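Local structure of NAD-dependent protein deacylase 2 (Archaeoglobus fulgidus, 4TWJ) at residues A9-K14 against C184-V189; V19-A24 against E201-A206; H82-E87 against K241-V246; I214-E219 against E237-I242. The protein removes acetyl groups from lysine side chains, among them that of the chromatin protein Alba, in a reaction that consumes NAD. One frame throughout, in Å; residues are numbered along the deposited sequence.

Interaction 1 of 4, residues A9-K14 against C184-V189; sequences AEILAK and CDAFMV
The N-terminal helix 2-14 of this sirtuin lies against the parallel sheet of its Rossmann-type domain, and Ile11 and Leu12 are the residues with which it meets strand 186-190. The short helix and strand axes pass 9.1 Å apart and run at 135° to one another. Ala186 points its methyl group at the helix, and it meets two neighbours there: Ile11 CG2 lies 3.8 Å from Ala186 CB, and Leu12 CD2 follows at 4.4 Å from the same CB. A small residue suits this spot, where two branched side chains of the helix converge on one methyl. Farther along the strand the longer Met188 takes over. Its CG stands anti to the backbone N (chi1 178°), the next torsion is also extended, and the bend at chi3 (63°) turns the terminal methyl; Leu12 CD1 then packs 4.1 Å from Met188 CE, the two side chains crossing at about a right angle. The contact is entirely apolar, as expected between a helix and the sheet it covers. Just before the strand, Asp185 accepts hydrogen bonds from the backbone N of Lys16 (through OD2) and of His17 (through OD1), in the turn that follows the helix. Strands 18-22 and 212-217 flank strand 186-190 in the sheet, while Leu12 and Met188 also touch Ile242 and Leu239 of helix 235-249, respectively.

Interaction 2 of 4, residues V19-A24 against E201-A206; sequences VVFTGA and ELPYIA. With ACT (acetate ion), chain F.
Phe21 is the one residue of 19-24 that reaches 201-206, and it does so with a single corner of its ring. CG is anti to the backbone N (chi1 176°), which carries the ring out from the strand toward the helix, where CE1 meets Leu202 and Pro203. Leu202 CD1 approaches at the edge of the ring, in its plane, 4.0 Å from Phe21 CE1, with Leu202 CB at 4.1 Å from that same carbon. Pro203 comes instead over one face: its CD sits 4.2 Å from Phe21 CE1, offset toward the rim. An aromatic residue suits the strand here because its length bridges the gap to the helix, where the CA atoms of Phe21 and Pro203 are still 8.1 Å apart; Pro203 offers a compact apolar surface. This is helix-on-sheet packing in the Rossmann-type domain of the sirtuin, on strand 18-22 of its parallel sheet. Phe187 of the adjoining strand also packs on Pro203, and Leu202 touches Ile98 and Ala177.

Beyond the strand the chain is looser and polar. Gly23 and Ala24 belong to the NAD-binding segment, and exposed Ala24 has no contact with 201-206. Its backbone N donates a hydrogen bond of 3.2 Å to OXT of an acetate ion, probably from the crystallisation liquor, with an N-H...O angle of 160°. Gly23 O accepts a hydrogen bond from Asn101 ND2, another residue of the NAD site. The acetate is also hydrogen-bonded to Ser193 OG, itself an NAD-binding residue.

Interaction 3 of 4, residues H82-E87 against K241-V246; sequences HYAIAE and KIVEEV
Ala84 and Val243 form the centre of a small helix-to-helix contact between helix 80-90 and helix 235-249, two helices of the Rossmann-type domain of this sirtuin. Their CA atoms lie only 6.4 Å apart, a close approach made possible by the short side chain of Ala84, which points toward the other helix. Val243 supplies both methyls: CG2 rests 3.7 Å from Ala84 CB and also lies 3.6 Å from Ala84 O, so one methyl group touches both the side chain and the backbone of its partner. A beta-branched residue suits this place, since its two methyls spread along the neighbouring helix. The second, CG1, is anti to the backbone N (chi1 172°) and turns to Glu87, one helical turn on from Ala84. There the aliphatic part of the glutamate does the packing, crossing Val243 at about a right angle, while its carboxylate forms salt bridges with Arg90 through OE1 and with Lys247 of the second helix through OE2. The acid thus joins the helices by charge where Glu87 is partly exposed, and by carbon at its base: Glu87 CG lies 4.0 Å from Val243 CG1.

Interaction 4 of 4, residues I214-E219 against E237-I242; sequences IIVNAE and EVLPKI
With chi1 at 179° in Val216 and 173° in Val238, each valine sets its CG1 anti to its own backbone N, and these two methyls are the ones that meet. The side chains reach toward each other tip to tip, Val216 CG1 lying 3.9 Å from Val238 CG1 and 4.0 Å from Val238 CB. The strand and helix axes are 9.9 Å apart at their closest, and two short branched residues, one from each side, are enough to span that gap. Val216 CG1 has a second neighbour in Leu239, whose CD2 comes to 4.0 Å although its CB does not point at the strand; the longer chain brings the methyl round. On the other branch, Val216 CG2 touches Ile242 CD1 more loosely, at 4.5 Å. Val216 is thus cradled by three apolar residues from about one turn of helix, Val238, Leu239 and Ile242. The helix is kinked at Pro240, whose N carries no hydrogen to bond back to the turn before. At the end of the strand and just beyond it Asn217, Ala218 and Glu219 bind NAD, and Asn217 ND2 is held by Ser192 O. In the sheet of the Rossmann-type domain, strand 212-217 runs between strands 186-190 and 229-232; Ile231 of the latter touches Val216, Val238 and Ile242, and Ile242 also meets Ile5 and Leu12 of helix 2-14.

Three of the contacts, interactions 1, 2 and 4, are helix-on-sheet packing against one parallel sheet, on neighbouring strands 18-22, 186-190 and 212-217; interaction 3 joins two helices instead. Helix 235-249 serves both interactions 3 and 4, which share Lys241 and Ile242, and Ala84 packs on Leu239 between them. Interactions 1 and 4 meet through backbone hydrogen bonding of Val189 with Ile214 and Val216, and 1 and 2 through that of Ala186 and Met188 with strand 18-22. All four are mainly buried and apolar, with an aromatic ring in interaction 2 alone; interaction 3 adds the salt bridges of a partly exposed glutamate, while the segments of 2 and 4 run on into NAD-binding residues.

Interaction 1 of 4, residues A9-K14 against C184-V189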
loop_
_atom_site.group_PDB
_atom_site.type_symbol
_atom_site.label_atom_id
_atom_site.label_comp_id
_atom_site.label_asym_id
_atom_site.label_seq_id
_atom_site.Cartn_x
_atom_site.Cartn_y
_atom_site.Cartn_z
ATOM N N ALA A 9 11.711 11.329 13.186
ATOM C CA ALA A 9 12.594 10.363 13.839
ATOM C C ALA A 9 12.384 10.332 15.353
ATOM O O ALA A 9 12.345 9.255 15.957
ATOM C CB ALA A 9 14.048 10.675 13.515
ATOM N N GLU A 10 12.252 11.511 15.959
ATOM C CA GLU A 10 11.972 11.618 17.392
ATOM C C GLU A 10 10.668 10.913 17.756
ATOM O O GLU A 10 10.615 10.149 18.724
ATOM C CB GLU A 10 11.917 13.086 17.837
ATOM C CG GLU A 10 13.283 13.734 18.011
ATOM C CD GLU A 10 13.208 15.207 18.384
ATOM O OE1 GLU A 10 12.198 15.632 18.990
ATOM O OE2 GLU A 10 14.174 15.943 18.080
ATOM N N ILE A 11 9.623 11.158 16.972
ATOM C CA ILE A 11 8.331 10.507 17.196
ATOM C C ILE A 11 8.473 8.986 17.133
ATOM O O ILE A 11 7.992 8.278 18.016
ATOM C CB ILE A 11 7.262 10.993 16.188
ATOM C CG1 ILE A 11 6.832 12.423 16.539
ATOM C CG2 ILE A 11 6.044 10.071 16.186
ATOM C CD1 ILE A 11 6.082 13.140 15.438
ATOM N N LEU A 12 9.137 8.492 16.094
ATOM C CA LEU A 12 9.284 7.051 15.899
ATOM C C LEU A 12 10.159 6.409 16.975
ATOM O O LEU A 12 9.856 5.318 17.453
ATOM C CB LEU A 12 9.839 6.752 14.505
ATOM C CG LEU A 12 8.882 7.051 13.349
ATOM C CD1 LEU A 12 9.623 6.983 12.021
ATOM C CD2 LEU A 12 7.698 6.091 13.358
ATOM N N ALA A 13 11.231 7.093 17.363
ATOM C CA ALA A 13 12.139 6.576 18.393
ATOM C C ALA A 13 11.465 6.441 19.763
ATOM O O ALA A 13 11.792 5.533 20.531
ATOM C CB ALA A 13 13.377 7.454 18.491
ATOM N N LYS A 14 10.525 7.336 20.058
ATOM C CA LYS A 14 9.799 7.335 21.336
ATOM C C LYS A 14 8.543 6.457 21.347
ATOM O O LYS A 14 7.983 6.196 22.411
ATOM C CB LYS A 14 9.380 8.760 21.702
ATOM C CG LYS A 14 10.533 9.711 21.984
ATOM C CD LYS A 14 10.027 11.094 22.365
ATOM C CE LYS A 14 9.485 11.856 21.164
ATOM N NZ LYS A 14 8.799 13.116 21.558
ATOM N N CYS A 184 -2.265 2.581 17.918
ATOM C CA CYS A 184 -0.898 3.000 17.648
ATOM C C CYS A 184 -0.687 4.364 18.289
ATOM O O CYS A 184 -1.648 5.099 18.525
ATOM C CB CYS A 184 -0.643 3.076 16.135
ATOM S SG CYS A 184 -1.514 4.393 15.260
ATOM N N ASP A 185 0.562 4.700 18.586
ATOM C CA ASP A 185 0.885 6.054 19.049
ATOM C C ASP A 185 1.669 6.861 18.019
ATOM O O ASP A 185 1.977 8.030 18.248
ATOM C CB ASP A 185 1.607 6.032 20.399
ATOM C CG ASP A 185 2.876 5.211 20.386
ATOM O OD1 ASP A 185 3.217 4.597 19.353
ATOM O OD2 ASP A 185 3.544 5.167 21.444
ATOM N N ALA A 186 1.979 6.235 16.884
ATOM C CA ALA A 186 2.570 6.929 15.746
ATOM C C ALA A 186 2.042 6.304 14.461
ATOM O O ALA A 186 1.976 5.084 14.342
ATOM C CB ALA A 186 4.087 6.842 15.797
ATOM N N PHE A 187 1.664 7.147 13.506
ATOM C CA PHE A 187 1.066 6.691 12.255
ATOM C C PHE A 187 1.703 7.501 11.135
ATOM O O PHE A 187 1.544 8.722 11.089
ATOM C CB PHE A 187 -0.449 6.901 12.299
ATOM C CG PHE A 187 -1.210 6.164 11.228
ATOM C CD1 PHE A 187 -1.832 4.957 11.506
ATOM C CD2 PHE A 187 -1.334 6.695 9.948
ATOM C CE1 PHE A 187 -2.549 4.286 10.529
ATOM C CE2 PHE A 187 -2.052 6.027 8.968
ATOM C CZ PHE A 187 -2.658 4.823 9.262
ATOM N N MET A 188 2.455 6.833 10.265
ATOM C CA MET A 188 3.189 7.518 9.202
ATOM C C MET A 188 2.650 7.117 7.836
ATOM O O MET A 188 2.734 5.953 7.446
ATOM C CB MET A 188 4.689 7.217 9.290
ATOM C CG MET A 188 5.505 7.864 8.175
ATOM S SD MET A 188 7.282 7.910 8.486
ATOM C CE MET A 188 7.665 6.166 8.559
ATOM N N VAL A 189 2.082 8.090 7.127
ATOM C CA VAL A 189 1.608 7.892 5.760
ATOM C C VAL A 189 2.770 8.155 4.800
ATOM O O VAL A 189 3.466 9.164 4.937
ATOM C CB VAL A 189 0.432 8.842 5.438
ATOM C CG1 VAL A 189 0.085 8.806 3.950
ATOM C CG2 VAL A 189 -0.782 8.480 6.285
#

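Interaction 2 of 4, residues V19-A24 against E201-A206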
loop_
_atom_site.group_PDB
_atom_site.type_symbol
_atom_site.label_atom_id
_atom_site.label_comp_id
_atom_site.label_asym_id
_atom_site.label_seq_id
_atom_site.Cartn_x
_atom_site.Cartn_y
_atom_site.Cartn_z
ATOM N N VAL A 19 2.873 2.583 13.242
ATOM C CA VAL A 19 2.250 1.973 12.070
ATOM C C VAL A 19 2.612 2.801 10.840
ATOM O O VAL A 19 2.646 4.030 10.907
ATOM C CB VAL A 19 0.714 1.914 12.236
ATOM C CG1 VAL A 19 0.026 1.489 10.942
ATOM C CG2 VAL A 19 0.356 0.971 13.377
ATOM N N VAL A 20 2.902 2.119 9.735
ATOM C CA VAL A 20 3.168 2.775 8.458
ATOM C C VAL A 20 2.055 2.431 7.472
ATOM O O VAL A 20 1.617 1.284 7.407
ATOM C CB VAL A 20 4.544 2.373 7.895
ATOM C CG1 VAL A 20 4.763 2.980 6.517
ATOM C CG2 VAL A 20 5.639 2.810 8.855
ATOM N N PHE A 21 1.606 3.441 6.728
ATOM C CA PHE A 21 0.486 3.336 5.790
ATOM C C PHE A 21 1.004 3.808 4.434
ATOM O O PHE A 21 1.501 4.933 4.324
ATOM C CB PHE A 21 -0.659 4.220 6.293
ATOM C CG PHE A 21 -1.855 4.291 5.381
ATOM C CD1 PHE A 21 -2.992 3.541 5.649
ATOM C CD2 PHE A 21 -1.870 5.159 4.292
ATOM C CE1 PHE A 21 -4.112 3.633 4.837
ATOM C CE2 PHE A 21 -2.988 5.254 3.477
ATOM C CZ PHE A 21 -4.106 4.488 3.751
ATOM N N THR A 22 0.914 2.958 3.411
ATOM C CA THR A 22 1.486 3.299 2.105
ATOM C C THR A 22 0.506 3.186 0.950
ATOM O O THR A 22 -0.424 2.380 0.979
ATOM C CB THR A 22 2.726 2.438 1.787
ATOM O OG1 THR A 22 2.339 1.070 1.601
ATOM C CG2 THR A 22 3.738 2.532 2.919
ATOM N N GLY A 23 0.752 4.001 -0.072
ATOM C CA GLY A 23 -0.002 3.971 -1.320
ATOM C C GLY A 23 0.925 3.975 -2.519
ATOM O O GLY A 23 2.127 3.709 -2.393
ATOM N N ALA A 24 0.365 4.303 -3.682
ATOM C CA ALA A 24 1.058 4.138 -4.965
ATOM C C ALA A 24 2.326 4.976 -5.127
ATOM O O ALA A 24 3.186 4.633 -5.943
ATOM C CB ALA A 24 0.100 4.417 -6.115
ATOM N N GLU A 201 -9.791 6.311 5.611
ATOM C CA GLU A 201 -10.338 6.486 6.966
ATOM C C GLU A 201 -9.287 6.205 8.043
ATOM O O GLU A 201 -9.331 6.774 9.135
ATOM C CB GLU A 201 -11.550 5.567 7.180
ATOM C CG GLU A 201 -12.330 5.811 8.471
ATOM C CD GLU A 201 -12.969 7.181 8.534
ATOM O OE1 GLU A 201 -13.362 7.711 7.475
ATOM O OE2 GLU A 201 -13.089 7.739 9.650
ATOM N N LEU A 202 -8.341 5.322 7.738
ATOM C CA LEU A 202 -7.417 4.821 8.752
ATOM C C LEU A 202 -6.548 5.898 9.428
ATOM O O LEU A 202 -6.418 5.884 10.652
ATOM C CB LEU A 202 -6.569 3.674 8.180
ATOM C CG LEU A 202 -7.415 2.423 7.903
ATOM C CD1 LEU A 202 -6.689 1.472 6.967
ATOM C CD2 LEU A 202 -7.801 1.719 9.192
ATOM N N PRO A 203 -5.959 6.833 8.654
ATOM C CA PRO A 203 -5.232 7.909 9.341
ATOM C C PRO A 203 -6.112 8.777 10.246
ATOM O O PRO A 203 -5.642 9.249 11.276
ATOM C CB PRO A 203 -4.634 8.748 8.196
ATOM C CG PRO A 203 -5.179 8.178 6.926
ATOM C CD PRO A 203 -5.653 6.793 7.217
ATOM N N TYR A 204 -7.373 8.978 9.870
ATOM C CA TYR A 204 -8.296 9.729 10.725
ATOM C C TYR A 204 -8.611 8.976 12.015
ATOM O O TYR A 204 -8.743 9.580 13.075
ATOM C CB TYR A 204 -9.585 10.054 9.981
ATOM C CG TYR A 204 -9.385 11.012 8.837
ATOM C CD1 TYR A 204 -9.137 12.363 9.068
ATOM C CD2 TYR A 204 -9.450 10.575 7.522
ATOM C CE1 TYR A 204 -8.958 13.248 8.016
ATOM C CE2 TYR A 204 -9.266 11.448 6.466
ATOM C CZ TYR A 204 -9.024 12.781 6.716
ATOM O OH TYR A 204 -8.848 13.648 5.658
ATOM N N ILE A 205 -8.736 7.657 11.918
ATOM C CA ILE A 205 -8.931 6.823 13.103
ATOM C C ILE A 205 -7.732 6.936 14.049
ATOM O O ILE A 205 -7.903 7.085 15.262
ATOM C CB ILE A 205 -9.180 5.349 12.715
ATOM C CG1 ILE A 205 -10.556 5.207 12.052
ATOM C CG2 ILE A 205 -9.070 4.440 13.929
ATOM C CD1 ILE A 205 -10.784 3.874 11.369
ATOM N N ALA A 206 -6.524 6.866 13.496
ATOM C CA ALA A 206 -5.307 6.994 14.306
ATOM C C ALA A 206 -5.217 8.377 14.957
ATOM O O ALA A 206 -4.854 8.499 16.129
ATOM C CB ALA A 206 -4.072 6.721 13.458
HETATM C C ACT F . -2.167 7.410 -4.078
HETATM O O ACT F . -2.939 8.253 -3.577
HETATM O OXT ACT F . -2.256 6.196 -3.802
HETATM C CH3 ACT F . -1.106 7.873 -5.030
#

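Interaction 3 of 4, residues H82-E87 against K241-V246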
loop_
_atom_site.group_PDB
_atom_site.type_symbol
_atom_site.label_atom_id
_atom_site.label_comp_id
_atom_site.label_asym_id
_atom_site.label_seq_id
_atom_site.Cartn_x
_atom_site.Cartn_y
_atom_site.Cartn_z
ATOM N N HIS A 82 11.059 1.005 0.761
ATOM C CA HIS A 82 10.607 -0.307 1.222
ATOM C C HIS A 82 11.607 -0.914 2.200
ATOM O O HIS A 82 11.219 -1.482 3.214
ATOM C CB HIS A 82 10.395 -1.269 0.052
ATOM C CG HIS A 82 9.302 -0.857 -0.885
ATOM N ND1 HIS A 82 9.554 -0.273 -2.106
ATOM C CD2 HIS A 82 7.956 -0.955 -0.787
ATOM C CE1 HIS A 82 8.412 -0.025 -2.720
ATOM N NE2 HIS A 82 7.426 -0.432 -1.942
ATOM N N TYR A 83 12.895 -0.797 1.892
ATOM C CA TYR A 83 13.921 -1.353 2.773
ATOM C C TYR A 83 13.988 -0.608 4.105
ATOM O O TYR A 83 14.198 -1.228 5.147
ATOM C CB TYR A 83 15.287 -1.371 2.085
ATOM C CG TYR A 83 15.374 -2.421 1.001
ATOM C CD1 TYR A 83 15.290 -3.774 1.317
ATOM C CD2 TYR A 83 15.528 -2.066 -0.336
ATOM C CE1 TYR A 83 15.357 -4.745 0.335
ATOM C CE2 TYR A 83 15.600 -3.031 -1.325
ATOM C CZ TYR A 83 15.513 -4.367 -0.985
ATOM O OH TYR A 83 15.583 -5.333 -1.959
ATOM N N ALA A 84 13.791 0.708 4.071
ATOM C CA ALA A 84 13.768 1.507 5.299
ATOM C C ALA A 84 12.620 1.081 6.211
ATOM O O ALA A 84 12.802 0.922 7.418
ATOM C CB ALA A 84 13.665 2.986 4.972
ATOM N N ILE A 85 11.442 0.885 5.625
ATOM C CA ILE A 85 10.268 0.453 6.384
ATOM C C ILE A 85 10.473 -0.957 6.948
ATOM O O ILE A 85 10.096 -1.230 8.087
ATOM C CB ILE A 85 8.986 0.555 5.521
ATOM C CG1 ILE A 85 8.672 2.030 5.253
ATOM C CG2 ILE A 85 7.802 -0.113 6.208
ATOM C CD1 ILE A 85 7.689 2.261 4.128
ATOM N N ALA A 86 11.086 -1.838 6.159
ATOM C CA ALA A 86 11.461 -3.164 6.638
ATOM C C ALA A 86 12.424 -3.074 7.823
ATOM O O ALA A 86 12.281 -3.808 8.799
ATOM C CB ALA A 86 12.080 -3.984 5.512
ATOM N N GLU A 87 13.391 -2.164 7.742
ATOM C CA GLU A 87 14.380 -1.990 8.815
ATOM C C GLU A 87 13.737 -1.472 10.106
ATOM O O GLU A 87 14.094 -1.910 11.201
ATOM C CB GLU A 87 15.513 -1.062 8.354
ATOM C CG GLU A 87 16.622 -0.816 9.376
ATOM C CD GLU A 87 17.352 -2.072 9.817
ATOM O OE1 GLU A 87 17.251 -3.118 9.143
ATOM O OE2 GLU A 87 18.048 -2.008 10.851
ATOM N N LYS A 241 16.817 8.482 5.528
ATOM C CA LYS A 241 17.302 9.540 6.420
ATOM C C LYS A 241 16.605 9.497 7.776
ATOM O O LYS A 241 17.243 9.717 8.809
ATOM C CB LYS A 241 17.132 10.920 5.788
ATOM C CG LYS A 241 18.053 11.158 4.607
ATOM C CD LYS A 241 17.836 12.531 3.996
ATOM C CE LYS A 241 18.480 12.621 2.622
ATOM N NZ LYS A 241 19.944 12.357 2.667
ATOM N N ILE A 242 15.303 9.217 7.767
ATOM C CA ILE A 242 14.558 9.032 9.011
ATOM C C ILE A 242 15.134 7.861 9.813
ATOM O O ILE A 242 15.377 7.997 11.014
ATOM C CB ILE A 242 13.043 8.822 8.766
ATOM C CG1 ILE A 242 12.414 10.104 8.213
ATOM C CG2 ILE A 242 12.345 8.429 10.062
ATOM C CD1 ILE A 242 10.971 9.951 7.778
ATOM N N VAL A 243 15.369 6.731 9.152
ATOM C CA VAL A 243 15.912 5.544 9.823
ATOM C C VAL A 243 17.277 5.852 10.451
ATOM O O VAL A 243 17.524 5.508 11.610
ATOM C CB VAL A 243 16.037 4.336 8.865
ATOM C CG1 VAL A 243 16.791 3.187 9.528
ATOM C CG2 VAL A 243 14.660 3.867 8.417
ATOM N N GLU A 244 18.153 6.508 9.694
ATOM C CA GLU A 244 19.480 6.855 10.211
ATOM C C GLU A 244 19.379 7.740 11.456
ATOM O O GLU A 244 20.110 7.531 12.427
ATOM C CB GLU A 244 20.336 7.526 9.127
ATOM C CG GLU A 244 20.706 6.607 7.967
ATOM C CD GLU A 244 21.435 5.342 8.398
ATOM O OE1 GLU A 244 22.674 5.394 8.556
ATOM O OE2 GLU A 244 20.773 4.291 8.570
ATOM N N GLU A 245 18.457 8.700 11.442
ATOM C CA GLU A 245 18.247 9.585 12.589
ATOM C C GLU A 245 17.685 8.826 13.791
ATOM O O GLU A 245 18.105 9.054 14.927
ATOM C CB GLU A 245 17.321 10.743 12.208
ATOM C CG GLU A 245 17.122 11.799 13.285
ATOM C CD GLU A 245 18.361 12.632 13.577
ATOM O OE1 GLU A 245 19.367 12.537 12.839
ATOM O OE2 GLU A 245 18.321 13.402 14.557
ATOM N N VAL A 246 16.743 7.923 13.541
ATOM C CA VAL A 246 16.197 7.076 14.603
ATOM C C VAL A 246 17.314 6.249 15.245
ATOM O O VAL A 246 17.386 6.145 16.467
ATOM C CB VAL A 246 15.091 6.140 14.072
ATOM C CG1 VAL A 246 14.663 5.139 15.136
ATOM C CG2 VAL A 246 13.886 6.945 13.596
#

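Interaction 4 of 4, residues I214-E219 against E237-I242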
loop_
_atom_site.group_PDB
_atom_site.type_symbol
_atom_site.label_atom_id
_atom_site.label_comp_id
_atom_site.label_asym_id
_atom_site.label_seq_id
_atom_site.Cartn_x
_atom_site.Cartn_y
_atom_site.Cartn_z
ATOM N N ILE A 214 2.462 11.518 10.938
ATOM C CA ILE A 214 3.542 11.897 10.025
ATOM C C ILE A 214 3.107 11.599 8.591
ATOM O O ILE A 214 2.515 10.554 8.332
ATOM C CB ILE A 214 4.836 11.099 10.318
ATOM C CG1 ILE A 214 5.296 11.310 11.766
ATOM C CG2 ILE A 214 5.946 11.488 9.348
ATOM C CD1 ILE A 214 6.224 10.231 12.271
ATOM N N ILE A 215 3.389 12.512 7.662
ATOM C CA ILE A 215 3.127 12.249 6.245
ATOM C C ILE A 215 4.366 12.560 5.408
ATOM O O ILE A 215 5.030 13.574 5.623
ATOM C CB ILE A 215 1.869 13.002 5.734
ATOM C CG1 ILE A 215 1.518 12.578 4.306
ATOM C CG2 ILE A 215 2.030 14.516 5.832
ATOM C CD1 ILE A 215 0.080 12.880 3.944
ATOM N N VAL A 216 4.675 11.654 4.482
ATOM C CA VAL A 216 5.782 11.805 3.547
ATOM C C VAL A 216 5.231 11.599 2.139
ATOM O O VAL A 216 4.747 10.515 1.813
ATOM C CB VAL A 216 6.893 10.769 3.814
ATOM C CG1 VAL A 216 8.031 10.921 2.809
ATOM C CG2 VAL A 216 7.412 10.893 5.240
ATOM N N ASN A 217 5.302 12.645 1.318
ATOM C CA ASN A 217 4.757 12.618 -0.035
ATOM C C ASN A 217 5.556 13.524 -0.953
ATOM O O ASN A 217 6.188 14.471 -0.493
ATOM C CB ASN A 217 3.304 13.104 -0.039
ATOM C CG ASN A 217 2.294 11.984 0.126
ATOM O OD1 ASN A 217 2.470 10.884 -0.396
ATOM N ND2 ASN A 217 1.199 12.280 0.820
ATOM N N ALA A 218 5.498 13.245 -2.249
ATOM C CA ALA A 218 6.103 14.123 -3.251
ATOM C C ALA A 218 5.348 15.452 -3.369
ATOM O O ALA A 218 5.942 16.479 -3.708
ATOM C CB ALA A 218 6.151 13.423 -4.600
ATOM N N GLU A 219 4.045 15.428 -3.091
ATOM C CA GLU A 219 3.193 16.612 -3.228
ATOM C C GLU A 219 2.235 16.743 -2.048
ATOM O O GLU A 219 2.042 15.783 -1.301
ATOM C CB GLU A 219 2.386 16.526 -4.523
ATOM C CG GLU A 219 3.221 16.197 -5.752
ATOM C CD GLU A 219 2.429 16.259 -7.042
ATOM O OE1 GLU A 219 3.043 16.524 -8.095
ATOM O OE2 GLU A 219 1.197 16.047 -7.009
ATOM N N GLU A 237 14.418 8.791 -0.700
ATOM C CA GLU A 237 15.431 9.645 -0.088
ATOM C C GLU A 237 15.111 9.921 1.377
ATOM O O GLU A 237 15.984 9.816 2.237
ATOM C CB GLU A 237 15.531 10.974 -0.838
ATOM C CG GLU A 237 15.931 10.829 -2.297
ATOM C CD GLU A 237 15.990 12.158 -3.027
ATOM O OE1 GLU A 237 16.276 13.190 -2.382
ATOM O OE2 GLU A 237 15.750 12.170 -4.252
ATOM N N VAL A 238 13.854 10.260 1.652
ATOM C CA VAL A 238 13.431 10.672 2.989
ATOM C C VAL A 238 13.475 9.526 4.005
ATOM O O VAL A 238 14.002 9.700 5.102
ATOM C CB VAL A 238 12.010 11.285 2.966
ATOM C CG1 VAL A 238 11.500 11.547 4.377
ATOM C CG2 VAL A 238 11.997 12.574 2.149
ATOM N N LEU A 239 12.923 8.367 3.651
ATOM C CA LEU A 239 12.773 7.275 4.628
ATOM C C LEU A 239 14.103 6.742 5.178
ATOM O O LEU A 239 14.213 6.516 6.383
ATOM C CB LEU A 239 11.917 6.125 4.080
ATOM C CG LEU A 239 10.416 6.182 4.402
ATOM C CD1 LEU A 239 10.166 5.768 5.847
ATOM C CD2 LEU A 239 9.829 7.557 4.128
ATOM N N PRO A 240 15.112 6.534 4.308
ATOM C CA PRO A 240 16.426 6.161 4.847
ATOM C C PRO A 240 17.010 7.194 5.813
ATOM O O PRO A 240 17.613 6.814 6.815
ATOM C CB PRO A 240 17.294 6.027 3.593
ATOM C CG PRO A 240 16.329 5.627 2.530
ATOM C CD PRO A 240 15.077 6.410 2.839
ATOM N N LYS A 241 16.817 8.482 5.528
ATOM C CA LYS A 241 17.302 9.540 6.420
ATOM C C LYS A 241 16.605 9.497 7.776
ATOM O O LYS A 241 17.243 9.717 8.809
ATOM C CB LYS A 241 17.132 10.920 5.788
ATOM C CG LYS A 241 18.053 11.158 4.607
ATOM C CD LYS A 241 17.836 12.531 3.996
ATOM C CE LYS A 241 18.480 12.621 2.622
ATOM N NZ LYS A 241 19.944 12.357 2.667
ATOM N N ILE A 242 15.303 9.217 7.767
ATOM C CA ILE A 242 14.558 9.032 9.011
ATOM C C ILE A 242 15.134 7.861 9.813
ATOM O O ILE A 242 15.377 7.997 11.014
ATOM C CB ILE A 242 13.043 8.822 8.766
ATOM C CG1 ILE A 242 12.414 10.104 8.213
ATOM C CG2 ILE A 242 12.345 8.429 10.062
ATOM C CD1 ILE A 242 10.971 9.951 7.778
#